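Local coordinates for glutamic acid/alanine-rich protein (Trypanosoma congolense, PDB 2Y44) that is a trypanosome surface protein whose mostly helical ectodomain probably forms part of the parasite's surface coat, at residues Val2-Thr7 against Glu143-Gly148; Ser24-Val29 against Asp80-Ala85; Val129-Leu134 against Gly162-Glu167. All coordinates share one frame; numbering follows the deposited sequence.

Contact 1: residues Val2-Thr7 against Glu143-Gly148; sequences VEEVQT and ELLPDG
Leu144 keeps CG anti to its carbonyl carbon (chi1 -59°) and carries on extended (chi2 -172°), a course that brings CD1 to the face of helix 2-16 formed by Glu3, Glu4 and Thr7. That methyl lies 3.5 Å from the backbone CA of Glu4 and 3.5 Å from OG1 of Thr7, whose side chain meets it tip to tip. Glu3 CG stands 3.7 Å from the same Leu144 CD1. The second methyl, Leu144 CD2, lies 3.8 Å from Glu3 OE2. Glu4 is bent at chi2 (-116°), which swings its carboxylate towards Leu145 and leaves OE2 3.7 Å from Leu145 CD2.

The hydroxyl beside the leucine already has a partner in its own helix: Thr7 OG1 donates to Glu3 O over 2.8 Å. Thr7 N donates to that oxygen too, from the opposite face of the carbonyl plane. Val2 and Val5 pack instead on helix 113-120, and Val5 reaches helix 57-107 as well. The contact therefore joins the start of helix 2-16 to the end of helix 131-144, whose Ala140 and Leu141 also touch Thr7.

No hydrogen bond crosses between the segments. The join rests on van der Waals contact of leucine methyls with a threonine, the helix backbone, and both the carbon chains and the carboxylates of Glu3 and Glu4, with Glu3 at the surface, where its carboxylate probably stays charged.

Contact 2: residues Ser24-Val29 against Asp80-Ala85; sequences SAVAAV and DARKHA
No flat group is sandwiched between Val26 and its partners Ala81, Arg82 and Ala85; the guanidinium of Arg82 and the imidazole of His84 stand beside the interface. Arg82 offers Val26 its aliphatic base and not its guanidinium: its CG lies 4.0 Å from Val26 CG1, and the two side chains cross at about a right angle. The imidazole of His84 is directed to a third helix. Asp80 O, one turn back in the same helix, lies 3.1 Å above one face of the His84 ring, displaced from its centre toward the edge. ND1 of that ring is hydrogen-bonded to Asp169 OD2 of helix 149-183.

Between the two helices the packing is carried by valines against alanines. Val26 has CG1 anti to the backbone N (chi1 170°), which leaves CG2 to enter between two alanines one turn apart. This methyl is 3.6 Å from Ala85 CB and 3.6 Å from the carbonyl oxygen Ala81 O. Val29, one turn nearer the C terminus, sets both methyls against Ala81 CB, with Val29 CG2 at 4.0 Å.

The axes of the two short segments pass 9.2 Å apart with their directions at 178°, an almost exactly antiparallel pair, and the CA atoms of Val26 and Ala81 come to 5.7 Å. Helices 18-53 and 57-107 here form two members of an elongated bundle. Helix 149-183 supplies the third, with Val170 against Ala25 and Ala173 against Val29.

With no hydrogen bond linking the segments, the association is apolar. The small methyls of Ala81 and Ala85 let both valines come close, Val26 as far as the backbone oxygen Ala81 O, while Arg82, an exposed residue, adds only aliphatic contact.

Contact 3: residues Val129-Leu134 against Gly162-Glu167; sequences VTSKSL and GLKSLE
A capping box opens helix 131-144, and Glu167 of helix 149-183 grips the first residue of that helix, Ser131. The box is reciprocal: Ser133 N donates to the N-cap oxygen Thr130 OG1 at 3.0 Å, and Thr130 N donates to Ser133 OG at 2.9 Å. Gln14 NE2, from helix 2-16, adds a further hydrogen bond to that serine oxygen.

Across the contact the carboxylate is held at both oxygens. Ser131 N donates to Glu167 OE2 over 2.7 Å, nearly straight at 167° and on the syn side, 18° out of the carboxylate plane. Ser131 OG donates to the syn lone pair of Glu167 OE1, also over 2.7 Å. With chi1 at 59°, that hydroxyl lies between the backbone N and the carbonyl carbon, so N-H and OG can serve one carboxylate together. A water bonded to Glu167 OE2 also donates to Val129 O (3.2 Å).

Beside these hydrogen bonds, Leu163 inserts CD2 against the helix start, 3.2 Å from the backbone carbon Thr130 C, with Val129 CG2 and Leu134 CD2 touching the same methyl. Ser131 CB meets Lys164 CG at 3.4 Å, tighter than usual for two carbons. Leu134 also packs on Leu18, Phe159 and Val160.

Three hydrogen bonds, counting the water's, grip the glutamate at the N-terminal end of a helix. The helix dipole and the donors there would be expected to stabilise its negative charge, and the two-point grip fixes the rotation of the carboxylate.

Overall arrangement
From the N terminus, helix 2-16 meets the end of helix 131-144, so contact 1 closes a loop with 135 residues between its segments. Contact 2 falls wholly within that span, pairing helices 18-53 and 57-107 as an antiparallel hairpin across 50 intervening residues. Contact 3, its segments 27 residues apart, starts inside the loop of contact 1 but ends beyond it on helix 149-183, so the two cross, sharing helix 131-144. Contacts 2 and 3 follow in series, yet they touch in space: Leu166 CD2 lies 3.5 Å from Ala81 O, and their centres are 12 Å apart. Contact 1 stands at one end, its centre 33 Å from that of contact 2.

Contact 1: residues Val2-Thr7 against Glu143-Gly148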
ATOM      1  N   VAL A   2      17.628 -15.980 -20.846  1.00 16.79           N
ATOM      2  CA  VAL A   2      17.177 -14.593 -20.848  1.00 18.73           C
ATOM      3  C   VAL A   2      15.723 -14.459 -20.338  1.00 19.18           C
ATOM      4  O   VAL A   2      15.374 -13.456 -19.722  1.00 17.67           O
ATOM      5  CB  VAL A   2      17.316 -13.939 -22.226  1.00 21.01           C
ATOM      6  CG1 VAL A   2      16.366 -14.589 -23.218  1.00 21.09           C
ATOM      7  CG2 VAL A   2      17.057 -12.404 -22.138  1.00 20.54           C
ATOM      8  N   GLU A   3      14.885 -15.473 -20.588  1.00 18.40           N
ATOM      9  CA  GLU A   3      13.515 -15.426 -20.052  1.00 19.78           C
ATOM     10  C   GLU A   3      13.540 -15.288 -18.526  1.00 17.66           C
ATOM     11  O   GLU A   3      12.753 -14.566 -17.922  1.00 16.99           O
ATOM     12  CB  GLU A   3      12.706 -16.660 -20.482  1.00 19.47           C
ATOM     13  CG  GLU A   3      11.278 -16.681 -19.973  1.00 18.73           C
ATOM     14  CD  GLU A   3      10.466 -17.860 -20.509  1.00 21.00           C
ATOM     15  OE1 GLU A   3      11.073 -18.875 -20.918  1.00 24.97           O
ATOM     16  OE2 GLU A   3       9.213 -17.767 -20.462  1.00 26.36           O
ATOM     17  N   GLU A   4      14.405 -16.060 -17.890  1.00 17.42           N
ATOM     18  CA  GLU A   4      14.484 -16.018 -16.449  1.00 18.33           C
ATOM     19  C   GLU A   4      14.989 -14.662 -15.958  1.00 17.53           C
ATOM     20  O   GLU A   4      14.537 -14.156 -14.939  1.00 16.15           O
ATOM     21  CB  GLU A   4      15.440 -17.113 -16.015  1.00 18.75           C
ATOM     22  CG  GLU A   4      15.049 -17.710 -14.775  1.00 28.08           C
ATOM     23  CD  GLU A   4      16.071 -17.436 -13.764  1.00 38.61           C
ATOM     24  OE1 GLU A   4      16.221 -16.233 -13.425  1.00 37.73           O
ATOM     25  OE2 GLU A   4      16.820 -18.390 -13.438  1.00 41.33           O
ATOM     26  N   VAL A   5      15.944 -14.094 -16.689  1.00 15.40           N
ATOM     27  CA  VAL A   5      16.519 -12.804 -16.311  1.00 15.05           C
ATOM     28  C   VAL A   5      15.485 -11.709 -16.392  1.00 13.48           C
ATOM     29  O   VAL A   5      15.386 -10.879 -15.482  1.00 14.66           O
ATOM     30  CB  VAL A   5      17.702 -12.436 -17.199  1.00 13.76           C
ATOM     31  CG1 VAL A   5      18.230 -11.049 -16.845  1.00 17.90           C
ATOM     32  CG2 VAL A   5      18.841 -13.473 -17.018  1.00 14.61           C
ATOM     33  N   GLN A   6      14.696 -11.725 -17.460  1.00 13.45           N
ATOM     34  CA  GLN A   6      13.671 -10.711 -17.648  1.00 16.63           C
ATOM     35  C   GLN A   6      12.558 -10.880 -16.638  1.00 13.42           C
ATOM     36  O   GLN A   6      11.989  -9.913 -16.127  1.00 11.92           O
ATOM     37  CB  GLN A   6      13.084 -10.800 -19.043  1.00 15.96           C
ATOM     38  CG  GLN A   6      13.999 -10.248 -20.153  1.00 21.39           C
ATOM     39  CD  GLN A   6      14.127  -8.702 -20.160  1.00 28.25           C
ATOM     40  OE1 GLN A   6      14.035  -8.027 -19.119  1.00 30.68           O
ATOM     41  NE2 GLN A   6      14.316  -8.138 -21.361  1.00 37.16           N
ATOM     42  N   THR A   7      12.285 -12.134 -16.286  1.00 15.76           N
ATOM     43  CA  THR A   7      11.234 -12.400 -15.287  1.00 14.20           C
ATOM     44  C   THR A   7      11.680 -11.992 -13.873  1.00 15.70           C
ATOM     45  O   THR A   7      10.913 -11.424 -13.096  1.00 15.97           O
ATOM     46  CB  THR A   7      10.777 -13.901 -15.419  1.00 15.51           C
ATOM     47  OG1 THR A   7      10.281 -14.107 -16.746  1.00 14.98           O
ATOM     48  CG2 THR A   7       9.695 -14.237 -14.457  1.00 17.29           C
ATOM     49  N   GLU A 143       7.170 -20.088 -11.841  1.00 14.38           N
ATOM     50  CA  GLU A 143       6.860 -20.971 -12.967  1.00 16.25           C
ATOM     51  C   GLU A 143       8.071 -21.388 -13.790  1.00 15.98           C
ATOM     52  O   GLU A 143       8.084 -22.491 -14.338  1.00 15.23           O
ATOM     53  CB  GLU A 143       5.804 -20.310 -13.879  1.00 14.74           C
ATOM     54  CG  GLU A 143       4.407 -20.307 -13.233  1.00 14.82           C
ATOM     55  CD  GLU A 143       3.526 -19.194 -13.760  1.00 17.36           C
ATOM     56  OE1 GLU A 143       3.877 -18.617 -14.812  1.00 14.16           O
ATOM     57  OE2 GLU A 143       2.417 -18.999 -13.203  1.00 15.48           O
ATOM     58  N   LEU A 144       9.091 -20.516 -13.875  1.00 13.80           N
ATOM     59  CA  LEU A 144      10.321 -20.845 -14.608  1.00 14.24           C
ATOM     60  C   LEU A 144      11.271 -21.784 -13.839  1.00 14.96           C
ATOM     61  O   LEU A 144      12.223 -22.324 -14.432  1.00 17.46           O
ATOM     62  CB  LEU A 144      11.112 -19.572 -14.969  1.00 15.08           C
ATOM     63  CG  LEU A 144      10.339 -18.554 -15.828  1.00 14.68           C
ATOM     64  CD1 LEU A 144      11.264 -17.405 -16.304  1.00 17.73           C
ATOM     65  CD2 LEU A 144       9.719 -19.269 -17.026  1.00 18.09           C
ATOM     66  N   LEU A 145      11.075 -21.874 -12.526  1.00 14.54           N
ATOM     67  CA  LEU A 145      11.988 -22.572 -11.655  1.00 16.52           C
ATOM     68  C   LEU A 145      11.276 -23.609 -10.791  1.00 16.90           C
ATOM     69  O   LEU A 145      11.092 -23.396  -9.587  1.00 18.70           O
ATOM     70  CB  LEU A 145      12.721 -21.544 -10.777  1.00 16.36           C
ATOM     71  CG  LEU A 145      13.468 -20.524 -11.639  1.00 21.26           C
ATOM     72  CD1 LEU A 145      13.772 -19.278 -10.836  1.00 23.88           C
ATOM     73  CD2 LEU A 145      14.778 -21.149 -12.134  1.00 22.87           C
ATOM     74  N   PRO A 146      10.831 -24.713 -11.412  1.00 19.54           N
ATOM     75  CA  PRO A 146       9.977 -25.638 -10.653  1.00 21.40           C
ATOM     76  C   PRO A 146      10.646 -26.194  -9.400  1.00 21.39           C
ATOM     77  O   PRO A 146       9.979 -26.405  -8.395  1.00 21.36           O
ATOM     78  CB  PRO A 146       9.714 -26.772 -11.654  1.00 21.48           C
ATOM     79  CG  PRO A 146       9.721 -26.080 -13.020  1.00 19.26           C
ATOM     80  CD  PRO A 146      10.843 -25.011 -12.868  1.00 17.98           C
ATOM     81  N   ASP A 147      11.963 -26.398  -9.432  1.00 23.39           N
ATOM     82  CA  ASP A 147      12.657 -26.876  -8.218  1.00 24.54           C
ATOM     83  C   ASP A 147      12.576 -25.887  -7.045  1.00 24.30           C
ATOM     84  O   ASP A 147      12.604 -26.286  -5.880  1.00 26.41           O
ATOM     85  CB  ASP A 147      14.114 -27.214  -8.526  1.00 26.46           C
ATOM     86  CG  ASP A 147      14.269 -28.574  -9.173  1.00 27.44           C
ATOM     87  OD1 ASP A 147      13.376 -29.432  -8.980  1.00 30.89           O
ATOM     88  OD2 ASP A 147      15.273 -28.770  -9.892  1.00 34.88           O
ATOM     89  N   GLY A 148      12.433 -24.606  -7.358  1.00 22.33           N
ATOM     90  CA  GLY A 148      12.454 -23.555  -6.342  1.00 20.22           C
ATOM     91  C   GLY A 148      11.139 -22.810  -6.221  1.00 19.84           C
ATOM     92  O   GLY A 148      11.074 -21.802  -5.517  1.00 22.14           O
TER

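Contact 2: residues Ser24-Val29 against Asp80-Ala85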
ATOM      1  N   SER A  24       2.667   6.209  -0.600  1.00 16.94           N
ATOM      2  CA  SER A  24       1.442   6.618  -1.281  1.00 19.12           C
ATOM      3  C   SER A  24       0.217   6.181  -0.488  1.00 19.19           C
ATOM      4  O   SER A  24      -0.701   6.971  -0.297  1.00 15.08           O
ATOM      5  CB  SER A  24       1.381   6.030  -2.702  1.00 19.86           C
ATOM      6  OG  SER A  24       0.160   6.370  -3.358  1.00 31.51           O
ATOM      7  N   ALA A  25       0.241   4.946   0.021  1.00 18.34           N
ATOM      8  CA  ALA A  25      -0.899   4.438   0.783  1.00 18.64           C
ATOM      9  C   ALA A  25      -1.065   5.240   2.059  1.00 17.63           C
ATOM     10  O   ALA A  25      -2.187   5.615   2.417  1.00 18.68           O
ATOM     11  CB  ALA A  25      -0.769   2.924   1.064  1.00 18.52           C
ATOM     12  N   VAL A  26       0.047   5.502   2.763  1.00 16.47           N
ATOM     13  CA  VAL A  26      -0.017   6.302   3.984  1.00 16.46           C
ATOM     14  C   VAL A  26      -0.590   7.686   3.691  1.00 17.19           C
ATOM     15  O   VAL A  26      -1.483   8.174   4.407  1.00 16.08           O
ATOM     16  CB  VAL A  26       1.361   6.372   4.701  1.00 14.68           C
ATOM     17  CG1 VAL A  26       1.343   7.399   5.831  1.00 15.87           C
ATOM     18  CG2 VAL A  26       1.704   4.936   5.237  1.00 14.78           C
ATOM     19  N   ALA A  27      -0.132   8.286   2.594  1.00 15.18           N
ATOM     20  CA  ALA A  27      -0.574   9.646   2.267  1.00 16.83           C
ATOM     21  C   ALA A  27      -2.081   9.637   1.982  1.00 17.38           C
ATOM     22  O   ALA A  27      -2.790  10.568   2.415  1.00 17.18           O
ATOM     23  CB  ALA A  27       0.188  10.181   1.044  1.00 17.84           C
ATOM     24  N   ALA A  28      -2.553   8.597   1.292  1.00 17.11           N
ATOM     25  CA  ALA A  28      -3.999   8.437   1.053  1.00 16.87           C
ATOM     26  C   ALA A  28      -4.790   8.338   2.366  1.00 17.15           C
ATOM     27  O   ALA A  28      -5.876   8.917   2.466  1.00 17.96           O
ATOM     28  CB  ALA A  28      -4.288   7.256   0.190  1.00 17.63           C
ATOM     29  N   VAL A  29      -4.307   7.519   3.310  1.00 14.53           N
ATOM     30  CA  VAL A  29      -5.009   7.305   4.585  1.00 14.18           C
ATOM     31  C   VAL A  29      -5.015   8.611   5.404  1.00 15.76           C
ATOM     32  O   VAL A  29      -6.022   8.991   6.024  1.00 14.66           O
ATOM     33  CB  VAL A  29      -4.340   6.175   5.389  1.00 14.31           C
ATOM     34  CG1 VAL A  29      -4.804   6.176   6.844  1.00 17.97           C
ATOM     35  CG2 VAL A  29      -4.634   4.831   4.724  1.00 15.96           C
ATOM     36  N   ASP A  80      -2.214   2.478  12.008  1.00 14.94           N
ATOM     37  CA  ASP A  80      -2.020   1.139  11.434  1.00 15.84           C
ATOM     38  C   ASP A  80      -1.261   1.209  10.091  1.00 14.89           C
ATOM     39  O   ASP A  80      -0.350   0.427   9.832  1.00 17.06           O
ATOM     40  CB  ASP A  80      -3.399   0.482  11.184  1.00 14.42           C
ATOM     41  CG  ASP A  80      -4.058  -0.068  12.447  1.00 20.15           C
ATOM     42  OD1 ASP A  80      -3.402  -0.230  13.496  1.00 22.64           O
ATOM     43  OD2 ASP A  80      -5.283  -0.313  12.388  1.00 20.71           O
ATOM     44  N   ALA A  81      -1.660   2.143   9.229  1.00 14.27           N
ATOM     45  CA  ALA A  81      -1.031   2.317   7.927  1.00 14.59           C
ATOM     46  C   ALA A  81       0.485   2.588   8.043  1.00 15.92           C
ATOM     47  O   ALA A  81       1.286   1.981   7.305  1.00 14.04           O
ATOM     48  CB  ALA A  81      -1.745   3.414   7.145  1.00 16.21           C
ATOM     49  N   ARG A  82       0.882   3.485   8.963  1.00 15.95           N
ATOM     50  CA  ARG A  82       2.304   3.850   9.118  1.00 15.96           C
ATOM     51  C   ARG A  82       3.108   2.620   9.566  1.00 15.79           C
ATOM     52  O   ARG A  82       4.243   2.388   9.123  1.00 15.38           O
ATOM     53  CB  ARG A  82       2.452   4.966  10.166  1.00 16.39           C
ATOM     54  CG  ARG A  82       2.039   6.313   9.605  1.00 19.52           C
ATOM     55  CD  ARG A  82       1.817   7.314  10.718  1.00 21.09           C
ATOM     56  NE  ARG A  82       1.729   8.655  10.143  1.00 25.84           N
ATOM     57  CZ  ARG A  82       1.214   9.712  10.759  1.00 27.11           C
ATOM     58  NH1 ARG A  82       0.775   9.625  12.007  1.00 29.59           N
ATOM     59  NH2 ARG A  82       1.146  10.867  10.110  1.00 29.18           N
ATOM     60  N   LYS A  83       2.481   1.791  10.370  1.00 15.03           N
ATOM     61  CA  LYS A  83       3.136   0.570  10.855  1.00 14.46           C
ATOM     62  C   LYS A  83       3.245  -0.426   9.713  1.00 14.95           C
ATOM     63  O   LYS A  83       4.289  -1.039   9.508  1.00 15.94           O
ATOM     64  CB  LYS A  83       2.338  -0.037  11.994  1.00 13.58           C
ATOM     65  CG  LYS A  83       2.409   0.757  13.312  1.00 12.79           C
ATOM     66  CD  LYS A  83       1.412   0.180  14.328  1.00 15.05           C
ATOM     67  CE  LYS A  83       1.392   0.975  15.643  1.00 11.66           C
ATOM     68  NZ  LYS A  83       0.361   0.376  16.599  1.00 14.69           N
ATOM     69  N   HIS A  84       2.149  -0.622   8.991  1.00 14.92           N
ATOM     70  CA  HIS A  84       2.157  -1.540   7.846  1.00 14.98           C
ATOM     71  C   HIS A  84       3.159  -1.132   6.780  1.00 15.21           C
ATOM     72  O   HIS A  84       3.848  -1.959   6.230  1.00 13.00           O
ATOM     73  CB  HIS A  84       0.772  -1.657   7.249  1.00 14.31           C
ATOM     74  CG  HIS A  84      -0.236  -2.229   8.196  1.00 16.85           C
ATOM     75  ND1 HIS A  84      -1.589  -1.988   8.083  1.00 14.01           N
ATOM     76  CD2 HIS A  84      -0.084  -3.026   9.275  1.00 18.70           C
ATOM     77  CE1 HIS A  84      -2.230  -2.660   9.021  1.00 14.25           C
ATOM     78  NE2 HIS A  84      -1.335  -3.267   9.783  1.00 20.96           N
ATOM     79  N   ALA A  85       3.290   0.163   6.565  1.00 13.10           N
ATOM     80  CA  ALA A  85       4.217   0.661   5.558  1.00 13.28           C
ATOM     81  C   ALA A  85       5.664   0.401   5.996  1.00 14.48           C
ATOM     82  O   ALA A  85       6.492  -0.037   5.174  1.00 15.57           O
ATOM     83  CB  ALA A  85       3.976   2.151   5.358  1.00 15.16           C
TER

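Contact 3: residues Val129-Leu134 against Gly162-Glu167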
ATOM      1  N   VAL A 129       2.380  -0.471  -8.362  1.00 29.41           N
ATOM      2  CA  VAL A 129       2.499  -1.845  -7.874  1.00 26.47           C
ATOM      3  C   VAL A 129       1.306  -2.107  -6.952  1.00 24.81           C
ATOM      4  O   VAL A 129       0.923  -1.240  -6.157  1.00 23.15           O
ATOM      5  CB  VAL A 129       3.853  -2.051  -7.110  1.00 26.80           C
ATOM      6  CG1 VAL A 129       4.037  -0.944  -6.098  1.00 29.44           C
ATOM      7  CG2 VAL A 129       3.913  -3.395  -6.403  1.00 26.11           C
ATOM      8  N   THR A 130       0.660  -3.255  -7.137  1.00 20.19           N
ATOM      9  CA  THR A 130      -0.425  -3.675  -6.274  1.00 19.81           C
ATOM     10  C   THR A 130      -0.151  -5.081  -5.747  1.00 19.23           C
ATOM     11  O   THR A 130       0.750  -5.778  -6.220  1.00 20.38           O
ATOM     12  CB  THR A 130      -1.739  -3.713  -7.045  1.00 20.56           C
ATOM     13  OG1 THR A 130      -1.617  -4.637  -8.128  1.00 19.24           O
ATOM     14  CG2 THR A 130      -2.075  -2.336  -7.641  1.00 23.34           C
ATOM     15  N   SER A 131      -0.925  -5.523  -4.775  1.00 18.15           N
ATOM     16  CA  SER A 131      -0.739  -6.900  -4.328  1.00 18.89           C
ATOM     17  C   SER A 131      -0.922  -7.862  -5.509  1.00 16.27           C
ATOM     18  O   SER A 131      -0.287  -8.916  -5.574  1.00 18.06           O
ATOM     19  CB  SER A 131      -1.698  -7.222  -3.183  1.00 18.55           C
ATOM     20  OG  SER A 131      -3.037  -7.019  -3.634  1.00 19.39           O
ATOM     21  N   LYS A 132      -1.802  -7.525  -6.440  1.00 17.08           N
ATOM     22  CA  LYS A 132      -2.009  -8.381  -7.625  1.00 17.75           C
ATOM     23  C   LYS A 132      -0.791  -8.379  -8.575  1.00 17.39           C
ATOM     24  O   LYS A 132      -0.349  -9.427  -9.013  1.00 16.67           O
ATOM     25  CB  LYS A 132      -3.241  -7.928  -8.421  1.00 18.07           C
ATOM     26  CG  LYS A 132      -3.556  -8.866  -9.575  1.00 26.25           C
ATOM     27  CD  LYS A 132      -4.446  -8.218 -10.633  1.00 36.59           C
ATOM     28  CE  LYS A 132      -5.906  -8.583 -10.431  1.00 41.16           C
ATOM     29  NZ  LYS A 132      -6.789  -7.761 -11.311  1.00 44.65           N
ATOM     30  N   SER A 133      -0.260  -7.206  -8.912  1.00 17.01           N
ATOM     31  CA  SER A 133       0.899  -7.167  -9.857  1.00 15.38           C
ATOM     32  C   SER A 133       2.153  -7.820  -9.250  1.00 14.48           C
ATOM     33  O   SER A 133       2.911  -8.527  -9.932  1.00 14.61           O
ATOM     34  CB  SER A 133       1.231  -5.746 -10.301  1.00 15.66           C
ATOM     35  OG  SER A 133       1.685  -4.967  -9.199  1.00 19.00           O
ATOM     36  N   LEU A 134       2.315  -7.625  -7.952  1.00 14.92           N
ATOM     37  CA  LEU A 134       3.413  -8.233  -7.199  1.00 15.37           C
ATOM     38  C   LEU A 134       3.241  -9.762  -7.130  1.00 15.43           C
ATOM     39  O   LEU A 134       4.159 -10.498  -7.487  1.00 16.63           O
ATOM     40  CB  LEU A 134       3.432  -7.610  -5.814  1.00 17.14           C
ATOM     41  CG  LEU A 134       4.354  -8.117  -4.744  1.00 23.12           C
ATOM     42  CD1 LEU A 134       5.763  -7.802  -5.249  1.00 20.16           C
ATOM     43  CD2 LEU A 134       4.042  -7.316  -3.435  1.00 22.82           C
ATOM     44  N   GLY A 162       1.761  -7.951   2.878  1.00 14.67           N
ATOM     45  CA  GLY A 162       1.975  -6.614   3.464  1.00 14.82           C
ATOM     46  C   GLY A 162       1.316  -5.541   2.617  1.00 16.40           C
ATOM     47  O   GLY A 162       0.752  -4.541   3.148  1.00 15.41           O
ATOM     48  N   LEU A 163       1.368  -5.727   1.298  1.00 16.75           N
ATOM     49  CA  LEU A 163       0.720  -4.775   0.391  1.00 19.12           C
ATOM     50  C   LEU A 163      -0.810  -4.858   0.477  1.00 19.91           C
ATOM     51  O   LEU A 163      -1.479  -3.826   0.481  1.00 17.59           O
ATOM     52  CB  LEU A 163       1.200  -4.947  -1.064  1.00 21.91           C
ATOM     53  CG  LEU A 163       0.944  -3.786  -2.045  1.00 27.86           C
ATOM     54  CD1 LEU A 163       1.317  -2.456  -1.426  1.00 25.01           C
ATOM     55  CD2 LEU A 163       1.711  -3.957  -3.352  1.00 31.24           C
ATOM     56  N   LYS A 164      -1.359  -6.071   0.577  1.00 19.93           N
ATOM     57  CA  LYS A 164      -2.805  -6.214   0.820  1.00 19.77           C
ATOM     58  C   LYS A 164      -3.249  -5.462   2.097  1.00 19.81           C
ATOM     59  O   LYS A 164      -4.360  -4.886   2.145  1.00 18.63           O
ATOM     60  CB  LYS A 164      -3.201  -7.692   0.955  1.00 19.15           C
ATOM     61  CG  LYS A 164      -3.286  -8.408  -0.383  1.00 24.49           C
ATOM     62  CD  LYS A 164      -3.712  -9.839  -0.177  1.00 27.82           C
ATOM     63  CE  LYS A 164      -4.070 -10.494  -1.510  1.00 31.93           C
ATOM     64  NZ  LYS A 164      -4.263 -11.967  -1.379  1.00 33.04           N
ATOM     65  N   SER A 165      -2.415  -5.513   3.132  1.00 15.16           N
ATOM     66  CA  SER A 165      -2.726  -4.798   4.400  1.00 17.53           C
ATOM     67  C   SER A 165      -2.860  -3.331   4.110  1.00 16.28           C
ATOM     68  O   SER A 165      -3.772  -2.687   4.625  1.00 17.04           O
ATOM     69  CB  SER A 165      -1.675  -5.004   5.489  1.00 18.31           C
ATOM     70  OG  SER A 165      -1.729  -6.316   6.007  1.00 24.89           O
ATOM     71  N   LEU A 166      -1.906  -2.775   3.342  1.00 14.39           N
ATOM     72  CA  LEU A 166      -1.946  -1.320   3.095  1.00 14.32           C
ATOM     73  C   LEU A 166      -3.132  -0.979   2.200  1.00 15.18           C
ATOM     74  O   LEU A 166      -3.789   0.051   2.381  1.00 15.17           O
ATOM     75  CB  LEU A 166      -0.659  -0.863   2.393  1.00 15.44           C
ATOM     76  CG  LEU A 166       0.503  -0.741   3.357  1.00 16.53           C
ATOM     77  CD1 LEU A 166       1.831  -0.759   2.583  1.00 17.76           C
ATOM     78  CD2 LEU A 166       0.331   0.555   4.211  1.00 17.44           C
ATOM     79  N   GLU A 167      -3.459  -1.885   1.275  1.00 15.70           N
ATOM     80  CA  GLU A 167      -4.626  -1.685   0.393  1.00 17.48           C
ATOM     81  C   GLU A 167      -5.894  -1.720   1.226  1.00 16.02           C
ATOM     82  O   GLU A 167      -6.788  -0.907   1.012  1.00 18.64           O
ATOM     83  CB  GLU A 167      -4.683  -2.738  -0.729  1.00 19.66           C
ATOM     84  CG  GLU A 167      -3.648  -2.500  -1.828  1.00 17.06           C
ATOM     85  CD  GLU A 167      -3.345  -3.759  -2.637  1.00 19.62           C
ATOM     86  OE1 GLU A 167      -3.913  -4.835  -2.328  1.00 18.02           O
ATOM     87  OE2 GLU A 167      -2.523  -3.656  -3.574  1.00 19.90           O
TER
HETATM   88  O   HOH W   1      -1.344  -1.066  -3.865  1.00 25.48           O